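Local atomic coordinates of putative methyl-accepting chemotaxis signal transduction protein (Campylobacter jejuni subsp. jejuni serotype O:2, PDB entry 4XMR), a protein that binds isoleucine in its tandem-PAS sensory domain and, as a chemoreceptor, probably passes the amino-acid signal across the membrane to steer chemotaxis. Residues Y131-T134 against V135-Q138; P162-D165 against L166-V170; T57-N60 against I61-V65. All coordinates share one frame; numbering follows the deposited sequence. Where two conformers were deposited one is given.

Interaction 1: Y131-T134 against V135-Q138; sequences YLDT and VLKQ. With ILE (isoleucine), chain E.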
loop_
_atom_site.group_PDB
_atom_site.type_symbol
_atom_site.label_atom_id
_atom_site.label_comp_id
_atom_site.label_asym_id
_atom_site.label_seq_id
_atom_site.Cartn_x
_atom_site.Cartn_y
_atom_site.Cartn_z
ATOM N N TYR B 131 12.675 -9.652 -13.496
ATOM C CA TYR B 131 13.448 -9.827 -14.717
ATOM C C TYR B 131 13.333 -8.578 -15.583
ATOM O O TYR B 131 12.452 -7.741 -15.383
ATOM C CB TYR B 131 12.955 -11.051 -15.497
ATOM C CG TYR B 131 11.558 -10.869 -16.044
ATOM C CD1 TYR B 131 10.446 -11.090 -15.239
ATOM C CD2 TYR B 131 11.351 -10.458 -17.362
ATOM C CE1 TYR B 131 9.165 -10.912 -15.730
ATOM C CE2 TYR B 131 10.078 -10.280 -17.863
ATOM C CZ TYR B 131 8.987 -10.507 -17.040
ATOM O OH TYR B 131 7.714 -10.322 -17.539
ATOM N N LEU B 132 14.222 -8.463 -16.558
ATOM C CA LEU B 132 14.225 -7.316 -17.449
ATOM C C LEU B 132 13.110 -7.419 -18.478
ATOM O O LEU B 132 13.138 -8.300 -19.343
ATOM C CB LEU B 132 15.574 -7.225 -18.166
ATOM C CG LEU B 132 15.802 -5.950 -18.969
ATOM C CD1 LEU B 132 15.783 -4.735 -18.054
ATOM C CD2 LEU B 132 17.119 -6.030 -19.726
ATOM N N ASP B 133 12.126 -6.526 -18.377
ATOM C CA ASP B 133 11.031 -6.474 -19.352
ATOM C C ASP B 133 11.538 -6.472 -20.792
ATOM O O ASP B 133 12.415 -5.690 -21.140
ATOM C CB ASP B 133 10.163 -5.231 -19.128
ATOM C CG ASP B 133 9.036 -5.127 -20.138
ATOM O OD1 ASP B 133 8.479 -6.178 -20.491
ATOM O OD2 ASP B 133 8.711 -4.007 -20.576
ATOM N N THR B 134 10.975 -7.347 -21.620
ATOM C CA THR B 134 11.367 -7.461 -23.020
ATOM C C THR B 134 11.227 -6.146 -23.780
ATOM O O THR B 134 12.082 -5.793 -24.594
ATOM C CB THR B 134 10.526 -8.538 -23.748
ATOM O OG1 THR B 134 10.703 -9.799 -23.093
ATOM C CG2 THR B 134 10.939 -8.661 -25.211
ATOM N N VAL B 135 10.152 -5.413 -23.513
ATOM C CA VAL B 135 9.876 -4.215 -24.301
ATOM C C VAL B 135 10.520 -2.955 -23.721
ATOM O O VAL B 135 11.339 -2.312 -24.378
ATOM C CB VAL B 135 8.364 -3.985 -24.485
ATOM C CG1 VAL B 135 8.126 -2.816 -25.430
ATOM C CG2 VAL B 135 7.701 -5.243 -25.024
ATOM N N LEU B 136 10.156 -2.604 -22.490
ATOM C CA LEU B 136 10.555 -1.314 -21.937
ATOM C C LEU B 136 11.878 -1.353 -21.179
ATOM O O LEU B 136 12.368 -0.317 -20.725
ATOM C CB LEU B 136 9.444 -0.742 -21.055
ATOM C CG LEU B 136 8.153 -0.447 -21.825
ATOM C CD1 LEU B 136 7.055 0.030 -20.876
ATOM C CD2 LEU B 136 8.393 0.576 -22.931
ATOM N N LYS B 137 12.445 -2.546 -21.041
ATOM C CA LYS B 137 13.782 -2.708 -20.466
ATOM C C LYS B 137 13.895 -2.112 -19.062
ATOM O O LYS B 137 14.881 -1.454 -18.720
ATOM C CB LYS B 137 14.854 -2.139 -21.401
ATOM C CG LYS B 137 14.897 -2.821 -22.761
ATOM C CD LYS B 137 15.267 -4.294 -22.629
ATOM C CE LYS B 137 15.226 -5.002 -23.977
ATOM N NZ LYS B 137 15.676 -6.416 -23.865
ATOM N N GLN B 138 12.858 -2.334 -18.264
ATOM C CA GLN B 138 12.915 -2.071 -16.837
ATOM C C GLN B 138 12.718 -3.394 -16.132
ATOM O O GLN B 138 12.036 -4.282 -16.645
ATOM C CB GLN B 138 11.805 -1.120 -16.412
ATOM C CG GLN B 138 11.910 0.280 -16.967
ATOM C CD GLN B 138 10.805 1.157 -16.435
ATOM O OE1 GLN B 138 10.459 1.079 -15.255
ATOM N NE2 GLN B 138 10.224 1.974 -17.301
HETATM N N ILE E . 7.178 -8.344 -19.510
HETATM C CA ILE E . 6.696 -9.329 -20.464
HETATM C C ILE E . 7.902 -10.047 -21.053
HETATM O O ILE E . 7.799 -11.172 -21.529
HETATM C CB ILE E . 5.818 -8.676 -21.566
HETATM C CG1 ILE E . 5.054 -9.756 -22.338
HETATM C CG2 ILE E . 6.649 -7.803 -22.496
HETATM C CD1 ILE E . 3.969 -9.212 -23.252
HETATM O OXT ILE E . 9.014 -9.515 -21.024
HETATM O O HOH W 1 14.797 -8.009 -21.908
HETATM O O HOH W 2 14.193 -7.623 -25.843
#
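Asp133 links the bound isoleucine to Leu136 in the turn that follows the aspartate. Its CB points toward 135-138 and packs 3.3 Å from Gln138 O. CG stands opposite the backbone N (chi1 179°), which carries the carboxylate inward between the ligand and the chain ahead. There the two oxygens divide the work. OD1 accepts from the isoleucine N at 2.7 Å. OD2 accepts from Leu136 N at 2.8 Å. That bond is fairly straight, but the donor sits above the carboxylate plane, 54° out of it. OD2 also takes a bond from Asn80 ND2. Bonds at both oxygens help to fix the rotation of the carboxylate, and its negative charge probably favours a protonated amine there.

Residues 133-138 are the loop of the beta hairpin formed by strands 126-132 and 139-149 of the six-stranded antiparallel sheet. This sheet belongs to the first PDC sensor (Cache) domain, and the loop forms one wall of its amino-acid pocket. Asp133 N donates to Gln138 O at 2.8 Å and closes the turn. Lys137 N adds a weak bond to Asp133 O.

Other pocket residues share the ligand. Tyr131 OH accepts from the isoleucine N at 2.8 Å and is also bonded to Thr142 OG1. The ligand OXT lies in the plane of the Tyr131 ring, at its edge. Thr134 grips OXT twice, through its backbone N and through OG1 at 2.7 Å. OG1 is also bonded to Lys113 NZ; Asp160, Lys113 and Trp115 hydrogen-bond the ligand too. Val135 CG2 touches the ligand methyl CG2 at 3.7 Å. On the outer side, Leu132 and Lys137 cross at about a right angle. The lysine bends at chi2 and brings CE to Thr134 O. Its NZ donates to two waters, which in turn donate to Leu132 O and Thr134 O.

Interaction 2: P162-D165 against L166-V170; sequences PSED and LQNLV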
loop_
_atom_site.group_PDB
_atom_site.type_symbol
_atom_site.label_atom_id
_atom_site.label_comp_id
_atom_site.label_asym_id
_atom_site.label_seq_id
_atom_site.Cartn_x
_atom_site.Cartn_y
_atom_site.Cartn_z
ATOM N N PRO B 162 6.959 -2.465 -11.975
ATOM C CA PRO B 162 8.414 -2.311 -11.837
ATOM C C PRO B 162 8.882 -2.748 -10.453
ATOM O O PRO B 162 8.268 -2.380 -9.446
ATOM C CB PRO B 162 8.629 -0.802 -12.002
ATOM C CG PRO B 162 7.458 -0.352 -12.824
ATOM C CD PRO B 162 6.303 -1.195 -12.322
ATOM N N SER B 163 9.938 -3.552 -10.404
ATOM C CA SER B 163 10.484 -3.963 -9.121
ATOM C C SER B 163 10.979 -2.750 -8.326
ATOM O O SER B 163 11.025 -2.786 -7.094
ATOM C CB SER B 163 11.569 -5.033 -9.286
ATOM O OG SER B 163 12.535 -4.653 -10.237
ATOM N N GLU B 164 11.305 -1.670 -9.030
ATOM C CA GLU B 164 11.676 -0.417 -8.388
ATOM C C GLU B 164 10.572 0.115 -7.465
ATOM O O GLU B 164 10.865 0.794 -6.483
ATOM C CB GLU B 164 12.068 0.624 -9.443
ATOM C CG GLU B 164 12.703 1.876 -8.868
ATOM C CD GLU B 164 13.175 2.841 -9.939
ATOM O OE1 GLU B 164 12.987 2.553 -11.138
ATOM O OE2 GLU B 164 13.739 3.888 -9.571
ATOM N N ASP B 165 9.313 -0.224 -7.752
ATOM C CA ASP B 165 8.233 0.181 -6.863
ATOM C C ASP B 165 8.379 -0.460 -5.486
ATOM O O ASP B 165 8.146 0.187 -4.466
ATOM C CB ASP B 165 6.860 -0.192 -7.434
ATOM C CG ASP B 165 6.455 0.655 -8.607
ATOM O OD1 ASP B 165 7.210 1.570 -9.000
ATOM O OD2 ASP B 165 5.348 0.396 -9.122
ATOM N N LEU B 166 8.753 -1.736 -5.454
ATOM C CA LEU B 166 8.951 -2.404 -4.180
ATOM C C LEU B 166 10.219 -1.874 -3.498
ATOM O O LEU B 166 10.245 -1.683 -2.282
ATOM C CB LEU B 166 8.974 -3.920 -4.371
ATOM C CG LEU B 166 9.253 -4.691 -3.085
ATOM C CD1 LEU B 166 8.254 -4.313 -1.985
ATOM C CD2 LEU B 166 9.185 -6.172 -3.401
ATOM N N GLN B 167 11.279 -1.624 -4.267
ATOM C CA GLN B 167 12.485 -1.027 -3.681
ATOM C C GLN B 167 12.155 0.294 -3.020
ATOM O O GLN B 167 12.580 0.565 -1.896
ATOM C CB GLN B 167 13.593 -0.814 -4.722
ATOM C CG GLN B 167 14.543 0.384 -4.439
ATOM C CD GLN B 167 15.425 0.223 -3.194
ATOM O OE1 GLN B 167 15.814 -0.875 -2.830
ATOM N NE2 GLN B 167 15.747 1.333 -2.554
ATOM N N ASN B 168 11.385 1.121 -3.715
ATOM C CA ASN B 168 11.044 2.420 -3.159
ATOM C C ASN B 168 10.253 2.318 -1.855
ATOM O O ASN B 168 10.479 3.085 -0.917
ATOM C CB ASN B 168 10.299 3.272 -4.189
ATOM C CG ASN B 168 11.197 3.738 -5.317
ATOM O OD1 ASN B 168 12.417 3.724 -5.197
ATOM N ND2 ASN B 168 10.592 4.159 -6.417
ATOM N N LEU B 169 9.342 1.359 -1.784
ATOM C CA LEU B 169 8.596 1.112 -0.555
ATOM C C LEU B 169 9.519 0.683 0.585
ATOM O O LEU B 169 9.414 1.177 1.709
ATOM C CB LEU B 169 7.552 0.034 -0.787
ATOM C CG LEU B 169 6.349 0.517 -1.585
ATOM C CD1 LEU B 169 5.514 -0.654 -2.084
ATOM C CD2 LEU B 169 5.493 1.423 -0.712
ATOM N N VAL B 170 10.425 -0.244 0.304
ATOM C CA VAL B 170 11.349 -0.711 1.329
ATOM C C VAL B 170 12.239 0.430 1.824
ATOM O O VAL B 170 12.475 0.573 3.031
ATOM C CB VAL B 170 12.206 -1.871 0.813
ATOM C CG1 VAL B 170 13.328 -2.212 1.814
ATOM C CG2 VAL B 170 11.329 -3.071 0.571
HETATM O O HOH W 3 11.939 5.766 -8.598
HETATM O O HOH W 4 7.673 3.862 -6.715
#
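Glu164 and Asn168 lie one helical turn apart, and their side chains cross at a slant, with the carboxylate and amide planes 62° apart. They do not bond directly. In the glutamate, CG anti to the backbone N (chi1 -170°) and an extended chain beyond it carry the carboxylate out from the helix. Its CG passes 4.0 Å from Asn168 ND2, and a water spans the rest. This water donates to Glu164 OE2 at 2.8 Å and accepts from Asn168 ND2.

Asn168 turns its amide over the backbone of the preceding turn. Its CG lies opposite the carbonyl carbon (chi1 -71°) and packs 3.2 Å from Glu164 O. ND2 also donates to a second water at 2.9 Å. That water donates onward to Asp165 OD1, over a longer 3.3 Å. One amide nitrogen thus links two acidic side chains through two waters.

On another side of the helix, Leu169 CG rests 3.4 Å from Asp165 O, and the leucine side chain packs on Thr28 and Phe32 of the long helix 9-48. Leu166 also reaches Phe32, and touches Phe187 as well.

Beneath these side chains the backbone bonds run from residue i+4 to i. Gln167 N meets Ser163 O in the carbonyl plane, and Asn168 N gives Glu164 O a bond of 2.8 Å. These residues make up nearly all of the short amphipathic alpha-helix 163-171. It follows directly on strand 152-162 and connects the isoleucine-binding module, probably the membrane-distal one as in related tandem-PAS receptors, to the second module of the tandem-PAS fold.

Interaction 3: T57-N60 against I61-V65; sequences TEEN and IINNV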
loop_
_atom_site.group_PDB
_atom_site.type_symbol
_atom_site.label_atom_id
_atom_site.label_comp_id
_atom_site.label_asym_id
_atom_site.label_seq_id
_atom_site.Cartn_x
_atom_site.Cartn_y
_atom_site.Cartn_z
ATOM N N THR B 57 -12.375 -13.945 -31.372
ATOM C CA THR B 57 -11.686 -13.473 -32.577
ATOM C C THR B 57 -10.711 -12.368 -32.185
ATOM O O THR B 57 -10.921 -11.679 -31.189
ATOM C CB THR B 57 -12.644 -12.934 -33.663
ATOM O OG1 THR B 57 -13.277 -11.732 -33.207
ATOM C CG2 THR B 57 -13.701 -13.971 -34.020
ATOM N N GLU B 58 -9.649 -12.197 -32.966
ATOM C CA GLU B 58 -8.658 -11.169 -32.669
ATOM C C GLU B 58 -9.269 -9.770 -32.683
ATOM O O GLU B 58 -8.978 -8.952 -31.808
ATOM C CB GLU B 58 -7.462 -11.264 -33.617
ATOM C CG GLU B 58 -6.610 -12.502 -33.386
ATOM C CD GLU B 58 -5.387 -12.552 -34.282
ATOM O OE1 GLU B 58 -5.155 -11.578 -35.025
ATOM O OE2 GLU B 58 -4.665 -13.566 -34.236
ATOM N N GLU B 59 -10.129 -9.503 -33.663
ATOM C CA GLU B 59 -10.818 -8.218 -33.733
ATOM C C GLU B 59 -11.634 -7.941 -32.467
ATOM O O GLU B 59 -11.571 -6.847 -31.901
ATOM C CB GLU B 59 -11.716 -8.151 -34.972
ATOM C CG GLU B 59 -12.534 -6.871 -35.073
ATOM C CD GLU B 59 -13.352 -6.792 -36.354
ATOM O OE1 GLU B 59 -13.191 -7.670 -37.227
ATOM O OE2 GLU B 59 -14.155 -5.845 -36.481
ATOM N N ASN B 60 -12.406 -8.929 -32.030
ATOM C CA ASN B 60 -13.215 -8.759 -30.831
ATOM C C ASN B 60 -12.361 -8.600 -29.576
ATOM O O ASN B 60 -12.683 -7.812 -28.686
ATOM C CB ASN B 60 -14.208 -9.911 -30.673
ATOM C CG ASN B 60 -15.348 -9.829 -31.663
ATOM O OD1 ASN B 60 -15.549 -8.801 -32.304
ATOM N ND2 ASN B 60 -16.108 -10.909 -31.786
ATOM N N ILE B 61 -11.262 -9.340 -29.509
ATOM C CA ILE B 61 -10.354 -9.211 -28.376
ATOM C C ILE B 61 -9.759 -7.800 -28.319
ATOM O O ILE B 61 -9.776 -7.155 -27.267
ATOM C CB ILE B 61 -9.250 -10.280 -28.413
ATOM C CG1 ILE B 61 -9.855 -11.661 -28.131
ATOM C CG2 ILE B 61 -8.154 -9.959 -27.400
ATOM C CD1 ILE B 61 -8.956 -12.826 -28.497
ATOM N N ILE B 62 -9.260 -7.305 -29.449
ATOM C CA ILE B 62 -8.699 -5.956 -29.495
ATOM C C ILE B 62 -9.741 -4.942 -29.024
ATOM O O ILE B 62 -9.474 -4.111 -28.153
ATOM C CB ILE B 62 -8.243 -5.578 -30.924
ATOM C CG1 ILE B 62 -7.038 -6.425 -31.346
ATOM C CG2 ILE B 62 -7.900 -4.096 -31.010
ATOM C CD1 ILE B 62 -6.754 -6.374 -32.843
ATOM N N ASN B 63 -10.937 -5.029 -29.592
ATOM C CA ASN B 63 -11.964 -4.032 -29.322
ATOM C C ASN B 63 -12.574 -4.090 -27.931
ATOM O O ASN B 63 -12.941 -3.059 -27.375
ATOM C CB ASN B 63 -13.071 -4.106 -30.368
ATOM C CG ASN B 63 -12.601 -3.676 -31.738
ATOM O OD1 ASN B 63 -11.639 -2.920 -31.869
ATOM N ND2 ASN B 63 -13.282 -4.153 -32.770
ATOM N N ASN B 64 -12.685 -5.292 -27.370
ATOM C CA ASN B 64 -13.381 -5.470 -26.104
ATOM C C ASN B 64 -12.460 -5.649 -24.908
ATOM O O ASN B 64 -12.763 -5.159 -23.822
ATOM C CB ASN B 64 -14.353 -6.651 -26.177
ATOM C CG ASN B 64 -15.473 -6.414 -27.159
ATOM O OD1 ASN B 64 -16.376 -5.632 -26.895
ATOM N ND2 ASN B 64 -15.420 -7.094 -28.295
ATOM N N VAL B 65 -11.348 -6.360 -25.093
ATOM C CA VAL B 65 -10.401 -6.550 -23.998
ATOM C C VAL B 65 -9.493 -5.329 -23.849
ATOM O O VAL B 65 -9.154 -4.934 -22.731
ATOM C CB VAL B 65 -9.567 -7.842 -24.173
ATOM C CG1 VAL B 65 -8.546 -7.986 -23.051
ATOM C CG2 VAL B 65 -10.492 -9.056 -24.195
HETATM O O HOH W 5 -13.124 -3.331 -35.563
HETATM O O HOH W 6 -15.561 -6.149 -32.266
HETATM O O HOH W 7 -17.539 -7.094 -30.251
#
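An N-capped first turn opens helix 58-76, and Thr57 is its N-cap. Thr57 OG1 accepts from Asn60 N at 3.2 Å. Its backbone O takes the first bond of the regular series, from Ile61 N at 2.9 Å and nearly along the C=O axis. Ile62 N to Glu58 O and Asn63 N to Glu59 O continue the series.

Asn64 turns its side chain back on this backbone. CG lies opposite the carbonyl carbon (chi1 -65°), and the amide swings so that ND2 donates to Asn60 O at 2.9 Å. Asn64 N bonds the same oxygen at 2.8 Å. The two donors arrive from opposite faces of the carbonyl plane. Both bonds are clearly bent.

Glu59 and Asn63 pass each other at a slant, their carboxylate and amide planes nearly perpendicular (89°). Glu59 CG comes 3.6 Å from Asn63 ND2. A water accepts from that ND2 and donates to Glu59 OE2 at 2.9 Å. Another joins Asn63 ND2 to Asn60 OD1, giving the latter a bond of 2.7 Å. A third accepts from Asn64 ND2 and reaches Asn60 OD1 only weakly. Asn60 ND2 is bonded to Gln53 O, so this amide also ties the helix to the preceding loop.

Ile61 and Ile62 serve the other side. Each packs CG1 against the carbonyl oxygen four residues back, and both side chains reach Leu91 on strand 90-94. Glu58 forms a salt bridge with Lys89. Glu59, Asn60 OD1, Asn63 and Asn64 are thus linked through waters while the isoleucines pack on the sheet, and the acidic residues of the first turn would probably interact favourably with the helix dipole.

How the interactions relate
Along the chain the three contacts come in series, and none nests in or crosses another. Interaction 3 comes first, where the chain leaves the loop after helix 9-48 and enters helix 58-76. Interaction 1 follows, closing the turn between strands 126-132 and 139-149 at the isoleucine pocket. Interaction 2 is last, where strand 152-162 runs into helix 163-171. Interactions 1 and 2 touch lightly, through Gln138 OE1 and Pro162 CG at 4.1 Å, so the pocket turn adjoins the start of the connecting helix. Interaction 3 stands apart, its nearest atoms about 16 Å from interaction 1 and about 19 Å from interaction 2.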